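Local structure of AT5g51070/K3K7_27 (Arabidopsis thaliana, 5GKM) at residues A65-D76 and S134-L142. The protein is a Clp-family chaperone that probably binds and hydrolyses ATP, represented in this structure by its helical N-terminal Clp R domain. Numbering follows the deposited sequence.
Sequences AVWSIWDEANSD and SAGRVLKRL
The indole of Trp-70 meets helix 134-142 with its rim: Val-138 CG2 lies near the ring plane, 3.6 Å from Trp-70 CZ3, and the backbone O of Ser-134 sits at the same edge beside CH2. One face of the ring carries Ile-69 CG2 and, offset toward the rim, Arg-137 CZ; the guanidinium plane is turned 59° from the indole, so the two do not stack. Ile-69 stands between two guanidinium groups, CG2 over a face of Arg-137, 3.6 Å from its NH2, and CG1 over a face of Arg-141. With chi1 at 177°, Arg-141 CG is anti to the backbone N and lies against Ala-65 CB; bends at chi2 and chi3 then bring NH1 to Ser-68 OG, to which it donates at 3.0 Å, nearly in the guanidinium plane. Val-138 fits as a knob into the hole formed by Ala-65, Val-66, Ile-69 and Trp-70, with its CG2 3.7 Å from Val-66 CG2; Leu-39 of helix 35-45 also touches it.

Asp-76 OD2 takes the N-H of Trp-70 NE1 on its anti lone pair at 2.9 Å, which holds the chain after helix 59-71 back against that helix. A water donates to Asp-76 OD2 and Ser-134 OG and accepts from Arg-137 NH1; with the long salt bridge of 3.6 Å from OD2 to Arg-137 NH1, it makes the link to helix 134-142. Asp-132 is a further partner of Ser-134 OG, and Lys-78 pairs with Asp-76 OD1. These Clp R helices thus join through an apolar centre around Val-138, with the two arginines along its exposed margin on either side of Ile-69; the nearby cations probably favour a charged Asp-76.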
# COMPACT_ATOMS: atom_id res chain seq x y z
N ALA A 65 1.85 -13.50 -5.69
CA ALA A 65 0.56 -13.22 -6.17
C ALA A 65 0.60 -12.08 -7.13
O ALA A 65 -0.04 -12.12 -8.12
CB ALA A 65 -0.35 -12.88 -5.00
N VAL A 66 1.34 -11.04 -6.79
CA VAL A 66 1.34 -9.87 -7.62
C VAL A 66 1.95 -10.14 -9.02
O VAL A 66 1.46 -9.67 -10.02
CB VAL A 66 2.05 -8.70 -6.91
CG1 VAL A 66 2.30 -7.55 -7.88
CG2 VAL A 66 1.15 -8.18 -5.80
N TRP A 67 3.03 -10.84 -8.99
CA TRP A 67 3.68 -11.17 -10.22
C TRP A 67 2.74 -11.98 -11.08
O TRP A 67 2.51 -11.66 -12.25
CB TRP A 67 4.96 -11.95 -9.94
CG TRP A 67 5.60 -12.40 -11.24
CD1 TRP A 67 5.60 -13.66 -11.77
CD2 TRP A 67 6.31 -11.59 -12.21
NE1 TRP A 67 6.25 -13.69 -12.95
CE2 TRP A 67 6.69 -12.49 -13.28
CE3 TRP A 67 6.68 -10.27 -12.29
CZ2 TRP A 67 7.39 -12.05 -14.39
CZ3 TRP A 67 7.37 -9.84 -13.42
CH2 TRP A 67 7.71 -10.72 -14.44
N SER A 68 2.10 -12.95 -10.46
CA SER A 68 1.23 -13.80 -11.21
C SER A 68 0.07 -13.04 -11.84
O SER A 68 -0.24 -13.20 -13.00
CB SER A 68 0.74 -14.90 -10.31
OG SER A 68 -0.14 -15.69 -11.04
N ILE A 69 -0.56 -12.20 -11.06
CA ILE A 69 -1.74 -11.51 -11.55
C ILE A 69 -1.51 -10.56 -12.71
O ILE A 69 -2.24 -10.58 -13.65
CB ILE A 69 -2.47 -10.78 -10.38
CG1 ILE A 69 -2.95 -11.80 -9.38
CG2 ILE A 69 -3.68 -10.01 -10.85
CD1 ILE A 69 -3.29 -11.20 -8.06
N TRP A 70 -0.47 -9.77 -12.60
CA TRP A 70 -0.13 -8.75 -13.57
C TRP A 70 0.87 -9.15 -14.62
O TRP A 70 0.93 -8.49 -15.64
CB TRP A 70 0.35 -7.47 -12.87
CG TRP A 70 -0.81 -6.69 -12.33
CD1 TRP A 70 -1.58 -5.77 -13.01
CD2 TRP A 70 -1.46 -6.82 -11.03
NE1 TRP A 70 -2.59 -5.30 -12.25
CE2 TRP A 70 -2.59 -5.90 -11.06
CE3 TRP A 70 -1.21 -7.52 -9.90
CZ2 TRP A 70 -3.44 -5.77 -9.98
CZ3 TRP A 70 -2.06 -7.38 -8.84
CH2 TRP A 70 -3.17 -6.53 -8.89
N ASP A 71 1.71 -10.15 -14.35
CA ASP A 71 2.80 -10.45 -15.29
C ASP A 71 2.87 -11.78 -16.02
O ASP A 71 3.61 -11.91 -16.97
CB ASP A 71 4.15 -10.14 -14.66
CG ASP A 71 4.49 -8.66 -14.70
OD1 ASP A 71 4.09 -7.94 -13.79
OD2 ASP A 71 5.10 -8.24 -15.67
N GLU A 72 2.08 -12.76 -15.58
CA GLU A 72 2.17 -14.08 -16.19
C GLU A 72 1.20 -14.32 -17.36
O GLU A 72 1.39 -15.23 -18.09
CB GLU A 72 2.02 -15.14 -15.11
CG GLU A 72 3.26 -15.19 -14.21
CD GLU A 72 4.46 -15.96 -14.84
OE1 GLU A 72 4.54 -16.04 -16.03
OE2 GLU A 72 5.26 -16.49 -14.12
N ALA A 73 0.17 -13.47 -17.47
CA ALA A 73 -0.74 -13.46 -18.60
C ALA A 73 -0.92 -12.05 -19.22
O ALA A 73 0.05 -11.41 -19.48
CB ALA A 73 -2.07 -14.09 -18.23
N ASN A 74 -2.14 -11.61 -19.48
CA ASN A 74 -2.30 -10.28 -20.01
C ASN A 74 -2.02 -9.19 -18.99
O ASN A 74 -2.27 -9.38 -17.84
CB ASN A 74 -3.68 -10.09 -20.63
CG ASN A 74 -3.91 -10.95 -21.83
OD1 ASN A 74 -3.06 -11.08 -22.66
ND2 ASN A 74 -5.10 -11.50 -21.95
N SER A 75 -1.52 -8.07 -19.46
CA SER A 75 -1.29 -6.88 -18.68
C SER A 75 -2.59 -6.14 -18.36
O SER A 75 -3.61 -6.45 -18.89
CB SER A 75 -0.31 -5.94 -19.37
OG SER A 75 -0.76 -5.49 -20.59
N ASP A 76 -2.51 -5.18 -17.45
CA ASP A 76 -3.69 -4.51 -16.94
C ASP A 76 -3.94 -3.21 -17.71
O ASP A 76 -3.15 -2.31 -17.67
CB ASP A 76 -3.44 -4.20 -15.45
CG ASP A 76 -4.67 -3.67 -14.71
OD1 ASP A 76 -5.62 -3.26 -15.34
OD2 ASP A 76 -4.66 -3.68 -13.49
N SER A 134 -7.15 -3.14 -7.53
CA SER A 134 -5.91 -3.89 -7.53
C SER A 134 -5.61 -4.58 -6.22
O SER A 134 -5.27 -5.70 -6.24
CB SER A 134 -4.74 -3.01 -7.96
OG SER A 134 -5.02 -2.46 -9.21
N ALA A 135 -5.78 -3.90 -5.12
CA ALA A 135 -5.47 -4.55 -3.84
C ALA A 135 -6.33 -5.77 -3.57
O ALA A 135 -5.86 -6.75 -3.11
CB ALA A 135 -5.59 -3.56 -2.69
N GLY A 136 -7.59 -5.64 -3.91
CA GLY A 136 -8.51 -6.71 -3.77
C GLY A 136 -8.13 -7.92 -4.56
O GLY A 136 -8.35 -8.99 -4.09
N ARG A 137 -7.60 -7.74 -5.74
CA ARG A 137 -7.23 -8.90 -6.52
C ARG A 137 -6.15 -9.71 -5.85
O ARG A 137 -6.18 -10.89 -5.87
CB ARG A 137 -6.77 -8.49 -7.89
CG ARG A 137 -7.82 -7.76 -8.69
CD ARG A 137 -7.26 -7.22 -9.98
NE ARG A 137 -7.08 -8.26 -10.95
CZ ARG A 137 -6.53 -8.07 -12.14
NH1 ARG A 137 -6.13 -6.87 -12.50
NH2 ARG A 137 -6.40 -9.06 -12.99
N VAL A 138 -5.17 -9.04 -5.29
CA VAL A 138 -4.14 -9.71 -4.57
C VAL A 138 -4.66 -10.42 -3.31
O VAL A 138 -4.33 -11.52 -3.06
CB VAL A 138 -3.06 -8.71 -4.12
CG1 VAL A 138 -1.96 -9.37 -3.34
CG2 VAL A 138 -2.51 -7.98 -5.30
N LEU A 139 -5.50 -9.73 -2.55
CA LEU A 139 -6.03 -10.32 -1.36
C LEU A 139 -6.88 -11.55 -1.70
O LEU A 139 -6.84 -12.52 -1.02
CB LEU A 139 -6.76 -9.30 -0.50
CG LEU A 139 -5.87 -8.19 0.05
CD1 LEU A 139 -6.71 -7.17 0.79
CD2 LEU A 139 -4.84 -8.70 1.02
N LYS A 140 -7.61 -11.46 -2.78
CA LYS A 140 -8.42 -12.58 -3.19
C LYS A 140 -7.55 -13.77 -3.52
O LYS A 140 -7.84 -14.86 -3.18
CB LYS A 140 -9.32 -12.23 -4.36
CG LYS A 140 -10.18 -13.39 -4.84
CD LYS A 140 -11.11 -12.97 -5.95
CE LYS A 140 -12.23 -14.00 -6.14
NZ LYS A 140 -12.59 -14.18 -7.57
N ARG A 141 -6.46 -13.52 -4.21
CA ARG A 141 -5.55 -14.57 -4.53
C ARG A 141 -4.93 -15.17 -3.29
O ARG A 141 -4.67 -16.33 -3.23
CB ARG A 141 -4.50 -14.08 -5.53
CG ARG A 141 -3.45 -15.09 -5.89
CD ARG A 141 -4.04 -16.12 -6.85
NE ARG A 141 -4.41 -15.60 -8.16
CZ ARG A 141 -3.64 -15.64 -9.22
NH1 ARG A 141 -2.43 -16.13 -9.13
NH2 ARG A 141 -4.04 -15.17 -10.36
N LEU A 142 -4.70 -14.36 -2.28
CA LEU A 142 -4.18 -14.85 -1.01
C LEU A 142 -5.24 -15.45 -0.08
O LEU A 142 -4.90 -15.92 0.92
CB LEU A 142 -3.40 -13.76 -0.27
CG LEU A 142 -2.24 -13.14 -1.03
CD1 LEU A 142 -1.66 -11.90 -0.37
CD2 LEU A 142 -1.16 -14.17 -1.20
O HOH W 1 -6.24 -3.87 -11.25